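Local coordinates for protein thiamine-monophosphate kinase (Stenotrophomonas maltophilia, PDB 6XEP) that probably catalyses the ATP-dependent phosphorylation of thiamine monophosphate to thiamine diphosphate, the active form of vitamin B1, at residues D28-G33 with D122-G127; M9-A12 with L16-R19; A77-D82 with V139-Q144; Q48-A53 with A84-R89; D18-R23 with G113-A118. All blocks are in the same frame, centred on the assembly; numbering follows the deposited sequence.

Interaction 1: D28-G33 with D122-G127; sequences DDILLG and DIALIG. With NA (sodium ion), chain D.
Ile30 O binds a sodium ion at 2.3 Å, while the side chain of the same residue meets Ala124 and Ile126. Thr24 O and Arg27 O are further ligands, and a water completes the set seen here, 2.8 Å from the metal. The same water accepts a hydrogen bond from Leu32 N at 3.2 Å. The ion thus ties the end of helix 17-24 to the residues that follow it.

The side chain of Ile30 points toward the other segment. CG1 lies beside the backbone N (chi1 -52°), and the chain then runs extended to CD1 (chi2 178°). The methyl CD1 is the leading atom. Ile30 CD1 comes within 3.5 Å of Ala124 CB and 3.7 Å of Ile126 CG2. The other branch joins in, with Ile30 CG2 3.9 Å from Ile126 CG2.

Residues 30-31 form a short strand paired antiparallel with 40-41. Segment 122-127 enters strand 124-132, an outermost strand of the four-stranded sheet of the PurM-like N-terminal domain. The contact therefore packs the small two-stranded sheet on a face of the larger one, at its outer strand 124-132. Ile126 offers its CG2 methyl, which sits beside its own backbone N. Ile126 also packs on Val51 of the second subunit. Trp92 touches both isoleucines, and its indole NE1 gives a hydrogen bond to Asp29 OD2. The other carboxylate oxygen, Asp29 OD1, forms a salt bridge with Arg27 NE.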
# COMPACT_ATOMS: atom_id res chain seq x y z
N ASP A 28 10.88 17.20 9.90
CA ASP A 28 9.92 18.14 10.46
C ASP A 28 8.51 17.97 9.89
O ASP A 28 7.57 18.56 10.42
CB ASP A 28 10.39 19.58 10.26
CG ASP A 28 11.66 19.90 11.03
OD1 ASP A 28 12.11 19.06 11.85
OD2 ASP A 28 12.20 21.00 10.82
N ASP A 29 8.35 17.19 8.81
CA ASP A 29 7.04 16.97 8.19
C ASP A 29 6.36 15.70 8.69
O ASP A 29 5.31 15.32 8.17
CB ASP A 29 7.18 16.90 6.66
CG ASP A 29 8.15 15.82 6.22
OD1 ASP A 29 9.24 15.73 6.83
OD2 ASP A 29 7.82 15.08 5.28
N ILE A 30 6.94 15.03 9.68
CA ILE A 30 6.40 13.78 10.20
C ILE A 30 6.33 13.89 11.71
O ILE A 30 7.36 14.11 12.37
CB ILE A 30 7.27 12.58 9.81
CG1 ILE A 30 7.52 12.55 8.30
CG2 ILE A 30 6.66 11.28 10.34
CD1 ILE A 30 8.39 11.44 7.87
N LEU A 31 5.15 13.73 12.27
CA LEU A 31 4.95 13.74 13.72
C LEU A 31 4.74 12.29 14.14
O LEU A 31 3.71 11.69 13.81
CB LEU A 31 3.76 14.62 14.08
CG LEU A 31 3.64 15.21 15.47
CD1 LEU A 31 4.82 16.15 15.75
CD2 LEU A 31 2.31 15.96 15.60
N LEU A 32 5.72 11.71 14.84
CA LEU A 32 5.62 10.31 15.27
C LEU A 32 6.41 10.17 16.58
O LEU A 32 7.62 9.93 16.58
CB LEU A 32 6.14 9.35 14.21
CG LEU A 32 6.05 7.88 14.63
CD1 LEU A 32 4.59 7.50 14.96
CD2 LEU A 32 6.63 6.95 13.57
N GLY A 33 5.71 10.30 17.68
CA GLY A 33 6.36 10.22 18.97
C GLY A 33 6.49 8.80 19.47
O GLY A 33 5.93 7.86 18.90
N ASP A 122 15.93 9.97 1.11
CA ASP A 122 15.15 10.69 2.11
C ASP A 122 13.67 10.35 2.02
O ASP A 122 12.81 11.22 2.13
CB ASP A 122 15.38 12.20 2.00
CG ASP A 122 16.78 12.61 2.42
OD1 ASP A 122 17.39 11.91 3.25
OD2 ASP A 122 17.28 13.63 1.91
N ILE A 123 13.37 9.07 1.81
CA ILE A 123 11.98 8.62 1.89
C ILE A 123 11.81 7.90 3.22
O ILE A 123 12.65 7.07 3.61
CB ILE A 123 11.58 7.74 0.69
CG1 ILE A 123 10.06 7.45 0.74
CG2 ILE A 123 12.37 6.42 0.64
CD1 ILE A 123 9.49 6.65 -0.48
N ALA A 124 10.76 8.25 3.96
CA ALA A 124 10.58 7.78 5.33
C ALA A 124 9.47 6.75 5.38
O ALA A 124 8.33 7.02 4.98
CB ALA A 124 10.26 8.95 6.26
N LEU A 125 9.79 5.55 5.90
CA LEU A 125 8.76 4.57 6.21
C LEU A 125 7.93 5.08 7.38
O LEU A 125 8.48 5.36 8.44
CB LEU A 125 9.41 3.22 6.55
CG LEU A 125 8.51 2.05 6.95
CD1 LEU A 125 7.50 1.69 5.85
CD2 LEU A 125 9.38 0.84 7.27
N ILE A 126 6.61 5.24 7.20
CA ILE A 126 5.80 5.84 8.25
C ILE A 126 4.66 4.95 8.72
O ILE A 126 3.91 5.36 9.61
CB ILE A 126 5.26 7.24 7.85
CG1 ILE A 126 4.60 7.24 6.45
CG2 ILE A 126 6.40 8.29 7.92
CD1 ILE A 126 3.24 6.59 6.39
N GLY A 127 4.50 3.76 8.15
CA GLY A 127 3.44 2.87 8.60
C GLY A 127 3.41 1.61 7.76
O GLY A 127 4.26 1.39 6.90
NA NA D . 9.45 14.49 13.17
O HOH W 1 8.68 12.81 15.27

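Interaction 2: M9-A12 with L16-R19; sequences MSLA and LIDR
Leu11 is the first residue of segment 9-12 to touch Ile17 of segment 16-19, and it does so with its branch point and one methyl. Two residues earlier, the backbone of Met9 is hydrogen-bonded to Thr130, which holds this part of the chain beside strand 124-132. Leu11 CG stands anti to the backbone N (chi1 -166°), and this brings the isopropyl end to Ile17. Leu11 CG and Leu11 CD2 each lie 3.7 Å from Ile17 CD1. The two side chains cross at about a right angle, and one methyl of the isoleucine meets both carbons. Leu11 also rests on Leu32.

At Ala12 the backbone makes the contact, since its CB points away from the helix, and the methyl touches Asp37, a predicted magnesium ligand. Phi is positive here (78°). Beyond Ala12 the chain loops round and enters helix 17-24 on a nearly parallel course, with Leu16 at the N-cap position. The contact packs the N-terminal loop on the first turn of helix 17-24. It is local, with three residues between the segments.

Ile17 CD1 lies 3.7 Å from Ala12 N. That amide nitrogen is buried by the contact and has no hydrogen-bond partner in the model. Ile17 CG1 comes 4.0 Å from Ala12 CA. The other branch, Ile17 CG2, approaches Ala12 O more loosely, at 4.2 Å. Ile17 reaches the loop in this way because CG1 is anti to its backbone N (chi1 -173°), with CD1 directed at the leucine. Leu16 turns elsewhere and packs on Ile107 of helix 104-120.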
# COMPACT_ATOMS: atom_id res chain seq x y z
N MET A 9 -0.40 -6.33 12.35
CA MET A 9 0.47 -5.53 13.20
C MET A 9 0.78 -4.24 12.45
O MET A 9 1.42 -4.27 11.40
CB MET A 9 1.76 -6.28 13.53
CG MET A 9 1.58 -7.73 13.91
SD MET A 9 3.14 -8.48 14.39
CE MET A 9 3.47 -7.62 15.93
N SER A 10 0.31 -3.12 12.97
CA SER A 10 0.67 -1.83 12.38
C SER A 10 1.88 -1.26 13.14
O SER A 10 2.57 -1.98 13.87
CB SER A 10 -0.54 -0.89 12.38
OG SER A 10 -0.98 -0.61 13.70
N LEU A 11 2.14 0.04 12.97
CA LEU A 11 3.19 0.78 13.66
C LEU A 11 3.13 0.53 15.17
O LEU A 11 2.11 0.06 15.69
CB LEU A 11 3.04 2.27 13.34
CG LEU A 11 4.14 3.28 13.64
CD1 LEU A 11 4.02 4.40 12.66
CD2 LEU A 11 4.02 3.82 15.06
N ALA A 12 4.24 0.81 15.87
CA ALA A 12 4.44 0.59 17.30
C ALA A 12 4.72 -0.88 17.59
O ALA A 12 5.56 -1.20 18.43
CB ALA A 12 3.25 1.09 18.13
N LEU A 16 10.61 -3.08 13.10
CA LEU A 16 11.49 -2.01 12.63
C LEU A 16 11.21 -0.67 13.31
O LEU A 16 11.76 0.35 12.87
CB LEU A 16 11.35 -1.86 11.11
CG LEU A 16 11.59 -3.11 10.27
CD1 LEU A 16 11.39 -2.82 8.78
CD2 LEU A 16 12.98 -3.64 10.55
N ILE A 17 10.38 -0.63 14.35
CA ILE A 17 9.87 0.65 14.83
C ILE A 17 10.99 1.55 15.34
O ILE A 17 10.95 2.78 15.18
CB ILE A 17 8.79 0.44 15.91
CG1 ILE A 17 8.16 1.79 16.26
CG2 ILE A 17 9.37 -0.20 17.12
CD1 ILE A 17 7.47 2.42 15.08
N ASP A 18 12.03 0.97 15.96
CA ASP A 18 13.10 1.83 16.47
C ASP A 18 13.81 2.54 15.33
O ASP A 18 14.07 3.75 15.40
CB ASP A 18 14.10 1.01 17.29
CG ASP A 18 13.49 0.49 18.58
OD1 ASP A 18 12.63 1.19 19.16
OD2 ASP A 18 13.87 -0.62 19.02
N ARG A 19 14.14 1.82 14.27
CA ARG A 19 14.77 2.47 13.13
C ARG A 19 13.80 3.41 12.41
O ARG A 19 14.22 4.45 11.91
CB ARG A 19 15.35 1.42 12.18
CG ARG A 19 16.59 0.73 12.78
CD ARG A 19 17.35 -0.05 11.71
NE ARG A 19 16.77 -1.36 11.45
CZ ARG A 19 17.22 -2.20 10.52
NH1 ARG A 19 16.63 -3.38 10.34
NH2 ARG A 19 18.25 -1.87 9.76

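Interaction 3: A77-D82 with V139-Q144; sequences AVNLSD and VTAMGQ
Asn79 carries this contact, and its CB is the first atom to meet the strand. Asn79 CB rests against Ala141 CB at 3.8 Å. The small alanine methyl is consistent with the close approach of helix and sheet here. CG lies beside the backbone N (chi1 -74°), which leads the amide along the strand toward Val139. Asn79 CG is 3.8 Å from Val139 CG1. The amide splits its two ends between different neighbours. Asn79 OD1 lies against the valine side chain, 3.5 Å from Val139 CB and 3.6 Å from Val139 CG1. Asn79 ND2 reaches the backbone and gives a weak hydrogen bond to Val139 O, 3.2 Å long and bent to 128° at the hydrogen. The same nitrogen is hydrogen-bonded to Thr52 OG1 on the neighbouring strand. Two partners on two strands, one of them weak, probably help to set the rotation of the amide.

The axes of helix 77-82 and strand 139-144 come within 8.5 Å, with a crossing angle of -32°. Val139 and Ala141 point to the helix. Thr140, between them, points away, and its OG1 is hydrogen-bonded to Thr140 OG1 of the second subunit. One face of the sheet is therefore covered by helix 68-85, and the other meets the dimer partner.

On the next turn of this helix, Asp82 stands close to Asp54 and Asp223. Such a cluster of like charges fits the predicted magnesium sites there. Thr52 is another predicted ligand, so Asn79 is a second layer beside this predicted magnesium site of a PurM-like fold.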
# COMPACT_ATOMS: atom_id res chain seq x y z
N ALA A 77 13.06 -0.14 -4.34
CA ALA A 77 13.62 0.39 -5.57
C ALA A 77 12.58 0.46 -6.69
O ALA A 77 12.59 1.40 -7.50
CB ALA A 77 14.81 -0.45 -6.02
N VAL A 78 11.69 -0.54 -6.78
CA VAL A 78 10.66 -0.52 -7.81
C VAL A 78 9.81 0.74 -7.69
O VAL A 78 9.52 1.43 -8.67
CB VAL A 78 9.79 -1.79 -7.73
CG1 VAL A 78 8.68 -1.71 -8.76
CG2 VAL A 78 10.66 -3.00 -7.98
N ASN A 79 9.40 1.07 -6.46
CA ASN A 79 8.54 2.24 -6.25
C ASN A 79 9.29 3.54 -6.50
O ASN A 79 8.72 4.50 -7.04
CB ASN A 79 8.00 2.21 -4.83
CG ASN A 79 6.94 1.17 -4.66
OD1 ASN A 79 7.22 0.00 -4.41
ND2 ASN A 79 5.69 1.58 -4.84
N LEU A 80 10.54 3.61 -6.05
CA LEU A 80 11.31 4.81 -6.27
C LEU A 80 11.56 5.04 -7.75
O LEU A 80 11.61 6.18 -8.21
CB LEU A 80 12.63 4.73 -5.51
CG LEU A 80 12.53 4.82 -3.99
CD1 LEU A 80 13.92 4.69 -3.35
CD2 LEU A 80 11.85 6.15 -3.58
N SER A 81 11.74 3.95 -8.51
CA SER A 81 11.92 4.09 -9.95
C SER A 81 10.65 4.64 -10.60
O SER A 81 10.73 5.46 -11.53
CB SER A 81 12.31 2.75 -10.55
OG SER A 81 12.47 2.89 -11.95
N ASP A 82 9.48 4.21 -10.12
CA ASP A 82 8.20 4.75 -10.59
C ASP A 82 8.13 6.25 -10.31
O ASP A 82 7.73 7.04 -11.17
CB ASP A 82 7.03 4.06 -9.88
CG ASP A 82 6.92 2.56 -10.18
OD1 ASP A 82 7.56 2.05 -11.12
OD2 ASP A 82 6.15 1.90 -9.45
N VAL A 139 4.53 -2.24 -1.22
CA VAL A 139 4.98 -0.93 -0.79
C VAL A 139 4.16 0.13 -1.52
O VAL A 139 3.89 0.02 -2.72
CB VAL A 139 6.49 -0.70 -1.03
CG1 VAL A 139 6.84 0.79 -0.89
CG2 VAL A 139 7.29 -1.47 -0.04
N THR A 140 3.73 1.13 -0.77
CA THR A 140 3.11 2.31 -1.33
C THR A 140 4.05 3.46 -1.06
O THR A 140 4.44 3.66 0.10
CB THR A 140 1.74 2.56 -0.70
OG1 THR A 140 0.91 1.43 -0.93
CG2 THR A 140 1.07 3.76 -1.34
N ALA A 141 4.44 4.18 -2.10
CA ALA A 141 5.36 5.30 -1.95
C ALA A 141 4.67 6.59 -2.39
O ALA A 141 4.00 6.63 -3.42
CB ALA A 141 6.64 5.08 -2.74
N MET A 142 4.84 7.63 -1.59
CA MET A 142 4.23 8.93 -1.83
C MET A 142 5.33 9.94 -2.13
O MET A 142 6.27 10.06 -1.35
CB MET A 142 3.42 9.40 -0.62
CG MET A 142 2.08 8.72 -0.43
SD MET A 142 1.83 8.19 1.28
CE MET A 142 3.04 6.88 1.32
N GLY A 143 5.20 10.64 -3.26
CA GLY A 143 6.14 11.68 -3.64
C GLY A 143 5.39 12.98 -3.87
O GLY A 143 4.16 13.00 -3.90
N GLN A 144 6.13 14.07 -4.03
CA GLN A 144 5.52 15.37 -4.22
C GLN A 144 6.10 16.05 -5.45
O GLN A 144 7.27 15.86 -5.77
CB GLN A 144 5.70 16.23 -2.97
CG GLN A 144 5.03 15.58 -1.77
CD GLN A 144 5.08 16.42 -0.52
OE1 GLN A 144 4.13 17.15 -0.20
NE2 GLN A 144 6.18 16.31 0.22

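Interaction 4: Q48-A53 with A84-R89; sequences QLVVTA and AAMGAR
Val50 and Thr52 meet Met86 and Ala88 through methyl groups alone, with no flat group between them. On segment 84-89 the leading atom is Met86 CE. The methionine leaves its backbone with CG beside the N and bends at chi3 (-75°), which places the methyl between the two strand residues. Met86 CE lies 3.7 Å from Thr52 CG2 and 4.0 Å from Val50 CG2. Its approach differs in the two cases. Met86 and Val50 reach toward each other tip to tip, while Met86 and Thr52 slide past each other in opposite directions. Val50 CG2 also touches Ala88 CB at 3.7 Å.

Val51 points away from this contact and packs on Thr94 of the second subunit. The backbone of Leu49 is hydrogen-bonded to that subunit. Strand 48-57 is thus outermost within its own chain but lies in the dimer interface.

Gly87 is the first residue to leave helical angles. It has positive phi (65°), and two bonds run back into the last turn, among them Gly87 N to Ala84 O at 2.8 Å. This is a Schellman motif after helix 68-85, from which the chain turns into strand 89-99 of the PurM-like N-terminal domain.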
# COMPACT_ATOMS: atom_id res chain seq x y z
N GLN A 48 1.71 18.95 -5.14
CA GLN A 48 0.76 17.86 -5.30
C GLN A 48 1.42 16.54 -4.93
O GLN A 48 2.64 16.37 -5.07
CB GLN A 48 0.21 17.82 -6.72
CG GLN A 48 -0.70 19.00 -7.01
CD GLN A 48 -0.94 19.20 -8.48
OE1 GLN A 48 0.00 19.34 -9.26
NE2 GLN A 48 -2.21 19.20 -8.88
N LEU A 49 0.61 15.61 -4.44
CA LEU A 49 1.06 14.27 -4.10
C LEU A 49 0.83 13.33 -5.26
O LEU A 49 -0.22 13.38 -5.91
CB LEU A 49 0.31 13.72 -2.89
CG LEU A 49 0.58 14.14 -1.48
CD1 LEU A 49 -0.37 13.34 -0.60
CD2 LEU A 49 2.00 13.82 -1.16
N VAL A 50 1.78 12.43 -5.48
CA VAL A 50 1.58 11.31 -6.39
C VAL A 50 1.95 10.05 -5.64
O VAL A 50 2.83 10.05 -4.78
CB VAL A 50 2.40 11.40 -7.69
CG1 VAL A 50 1.99 12.59 -8.47
CG2 VAL A 50 3.86 11.47 -7.41
N VAL A 51 1.25 8.97 -5.94
CA VAL A 51 1.33 7.76 -5.14
C VAL A 51 1.53 6.59 -6.07
O VAL A 51 0.85 6.49 -7.11
CB VAL A 51 0.06 7.56 -4.29
CG1 VAL A 51 0.21 6.34 -3.44
CG2 VAL A 51 -0.20 8.79 -3.42
N THR A 52 2.46 5.71 -5.72
CA THR A 52 2.75 4.50 -6.47
C THR A 52 2.63 3.30 -5.54
O THR A 52 2.83 3.43 -4.34
CB THR A 52 4.16 4.51 -7.07
OG1 THR A 52 5.14 4.45 -6.03
CG2 THR A 52 4.39 5.75 -7.89
N ALA A 53 2.32 2.14 -6.11
CA ALA A 53 2.21 0.95 -5.29
C ALA A 53 2.62 -0.24 -6.14
O ALA A 53 2.23 -0.33 -7.30
CB ALA A 53 0.79 0.73 -4.76
N ALA A 84 10.64 8.26 -9.82
CA ALA A 84 11.66 8.95 -10.61
C ALA A 84 11.15 9.33 -11.99
O ALA A 84 11.41 10.44 -12.48
CB ALA A 84 12.90 8.07 -10.74
N ALA A 85 10.44 8.41 -12.64
CA ALA A 85 9.97 8.64 -13.99
C ALA A 85 8.92 9.73 -14.04
O ALA A 85 8.63 10.24 -15.12
CB ALA A 85 9.41 7.34 -14.58
N MET A 86 8.35 10.09 -12.89
CA MET A 86 7.44 11.22 -12.82
C MET A 86 8.12 12.48 -12.33
O MET A 86 7.47 13.53 -12.25
CB MET A 86 6.26 10.86 -11.91
CG MET A 86 5.45 9.75 -12.51
SD MET A 86 3.96 9.49 -11.57
CE MET A 86 4.61 8.65 -10.15
N GLY A 87 9.42 12.42 -12.05
CA GLY A 87 10.12 13.58 -11.53
C GLY A 87 9.62 14.00 -10.16
O GLY A 87 9.68 15.19 -9.82
N ALA A 88 9.12 13.05 -9.38
CA ALA A 88 8.56 13.35 -8.08
C ALA A 88 9.63 13.20 -7.02
O ALA A 88 10.52 12.35 -7.12
CB ALA A 88 7.39 12.43 -7.77
N ARG A 89 9.54 14.05 -5.99
CA ARG A 89 10.43 13.98 -4.84
C ARG A 89 9.86 13.00 -3.82
O ARG A 89 8.80 13.29 -3.23
CB ARG A 89 10.58 15.37 -4.22
CG ARG A 89 11.54 15.43 -3.03
CD ARG A 89 11.83 16.87 -2.64
NE ARG A 89 12.31 17.64 -3.78
CZ ARG A 89 13.58 17.69 -4.18
NH1 ARG A 89 14.53 17.02 -3.53
NH2 ARG A 89 13.91 18.43 -5.24

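Interaction 5: D18-R23 with G113-A118; sequences DRIRAR and GFFALA
Helices 17-24 and 104-120 run nearly parallel here, and Phe115 bridges the gap between them to meet Arg19, Ile20 and Arg23. The axes of segments 18-23 and 113-118 are 11.9 Å apart, so long side chains make the contact. Arg19 and Arg23, one turn apart, lie on the same side of the ring plane. Arg19 meets the CD2-CE2 part of the ring, Arg23 the CG-CD1 part. Arg23 runs extended from CG to NE and lays a face of its guanidinium over the ring in an off-centre cation-pi contact. Arg23 CZ is 4.3 Å from the centroid of the Phe115 ring, and the two planes are 34° apart. Arg23 NE comes closest, 3.5 Å from Phe115 CD1.

Arg19 CB lies 3.6 Å from Phe115 CE2. Arg19 bends at chi3 (-82°), which brings a guanidinium face to Phe115 CD2. Ile20 CG1 meets the ring edge at Phe115 CZ, 4.1 Å away.

The charged ends are held in place. Arg23 NH1 gives a hydrogen bond to Arg19 O, 3.0 Å, within its own helix. Just outside segment 113-118, Asp119 OD1 forms a salt bridge with Arg23 NE, and Asp112 OD1 with Arg19 NH2. The arrangement is a near-parallel helix pair joined by an off-centre cation-pi contact.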
# COMPACT_ATOMS: atom_id res chain seq x y z
N ASP A 18 12.03 0.97 15.96
CA ASP A 18 13.10 1.83 16.47
C ASP A 18 13.81 2.54 15.33
O ASP A 18 14.07 3.75 15.40
CB ASP A 18 14.10 1.01 17.29
CG ASP A 18 13.49 0.49 18.58
OD1 ASP A 18 12.63 1.19 19.16
OD2 ASP A 18 13.87 -0.62 19.02
N ARG A 19 14.14 1.82 14.27
CA ARG A 19 14.77 2.47 13.13
C ARG A 19 13.80 3.41 12.41
O ARG A 19 14.22 4.45 11.91
CB ARG A 19 15.35 1.42 12.18
CG ARG A 19 16.59 0.73 12.78
CD ARG A 19 17.35 -0.05 11.71
NE ARG A 19 16.77 -1.36 11.45
CZ ARG A 19 17.22 -2.20 10.52
NH1 ARG A 19 16.63 -3.38 10.34
NH2 ARG A 19 18.25 -1.87 9.76
N ILE A 20 12.50 3.08 12.39
CA ILE A 20 11.52 4.01 11.84
C ILE A 20 11.55 5.33 12.60
O ILE A 20 11.67 6.41 12.01
CB ILE A 20 10.11 3.40 11.86
CG1 ILE A 20 9.99 2.31 10.78
CG2 ILE A 20 9.03 4.50 11.62
CD1 ILE A 20 8.79 1.44 10.97
N ARG A 21 11.44 5.26 13.93
CA ARG A 21 11.39 6.49 14.73
C ARG A 21 12.68 7.28 14.63
O ARG A 21 12.66 8.52 14.63
CB ARG A 21 11.09 6.17 16.19
CG ARG A 21 9.70 5.66 16.47
CD ARG A 21 9.55 5.36 17.97
NE ARG A 21 8.36 4.56 18.25
CZ ARG A 21 8.18 3.86 19.36
NH1 ARG A 21 9.11 3.85 20.31
NH2 ARG A 21 7.07 3.16 19.53
N ALA A 22 13.82 6.60 14.55
CA ALA A 22 15.09 7.32 14.44
C ALA A 22 15.07 8.24 13.24
O ALA A 22 15.64 9.34 13.27
CB ALA A 22 16.24 6.32 14.36
N ARG A 23 14.37 7.83 12.19
CA ARG A 23 14.30 8.60 10.96
C ARG A 23 13.19 9.65 10.98
O ARG A 23 13.38 10.74 10.44
CB ARG A 23 14.14 7.63 9.79
CG ARG A 23 15.44 6.85 9.55
CD ARG A 23 15.24 5.52 8.84
NE ARG A 23 16.55 4.93 8.53
CZ ARG A 23 17.32 4.30 9.42
NH1 ARG A 23 16.91 4.16 10.68
NH2 ARG A 23 18.52 3.84 9.05
N GLY A 113 18.18 -3.65 4.13
CA GLY A 113 18.19 -3.30 2.73
C GLY A 113 17.22 -2.19 2.39
O GLY A 113 17.53 -1.31 1.59
N PHE A 114 16.05 -2.24 3.03
CA PHE A 114 15.06 -1.20 2.87
C PHE A 114 15.63 0.16 3.26
O PHE A 114 15.58 1.12 2.47
CB PHE A 114 13.82 -1.54 3.69
CG PHE A 114 12.63 -0.70 3.35
CD1 PHE A 114 12.44 0.51 3.98
CD2 PHE A 114 11.72 -1.11 2.40
CE1 PHE A 114 11.35 1.30 3.66
CE2 PHE A 114 10.63 -0.33 2.09
CZ PHE A 114 10.46 0.88 2.72
N PHE A 115 16.18 0.27 4.47
CA PHE A 115 16.69 1.54 4.94
C PHE A 115 17.97 1.93 4.23
O PHE A 115 18.22 3.13 4.06
CB PHE A 115 16.95 1.51 6.46
CG PHE A 115 15.70 1.39 7.28
CD1 PHE A 115 14.68 2.33 7.16
CD2 PHE A 115 15.54 0.32 8.15
CE1 PHE A 115 13.52 2.22 7.93
CE2 PHE A 115 14.39 0.21 8.93
CZ PHE A 115 13.37 1.16 8.81
N ALA A 116 18.79 0.96 3.81
CA ALA A 116 19.98 1.34 3.06
C ALA A 116 19.61 2.17 1.84
O ALA A 116 20.23 3.20 1.57
CB ALA A 116 20.77 0.10 2.63
N LEU A 117 18.57 1.75 1.11
CA LEU A 117 18.12 2.52 -0.05
C LEU A 117 17.27 3.72 0.35
O LEU A 117 17.44 4.81 -0.20
CB LEU A 117 17.35 1.61 -1.00
CG LEU A 117 16.78 2.29 -2.23
CD1 LEU A 117 17.87 2.90 -3.08
CD2 LEU A 117 15.95 1.27 -3.04
N ALA A 118 16.35 3.54 1.31
CA ALA A 118 15.46 4.63 1.70
C ALA A 118 16.23 5.85 2.19
O ALA A 118 15.87 6.98 1.85
CB ALA A 118 14.50 4.15 2.80

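In the fold
Interactions 3 and 4 lie nearest the chain centre and work on the same elements. Both use helix 68-85 against neighbouring strands of the four-stranded sheet, and backbone hydrogen bonds between those strands join them. Interaction 3 is partly polar, beside the predicted metal site; interaction 4 is apolar. Interactions 1, 2 and 5 lie farther out and touch one another. Interactions 2 and 5 share helix 17-24, and Ile20 of interaction 5 packs on Leu125 and Leu32 of interaction 1. Interactions 1 and 2 are buried aliphatic contacts, the first next to a sodium site. Interaction 5 is partly buried and differs in chemistry, pairing arginines with a ring.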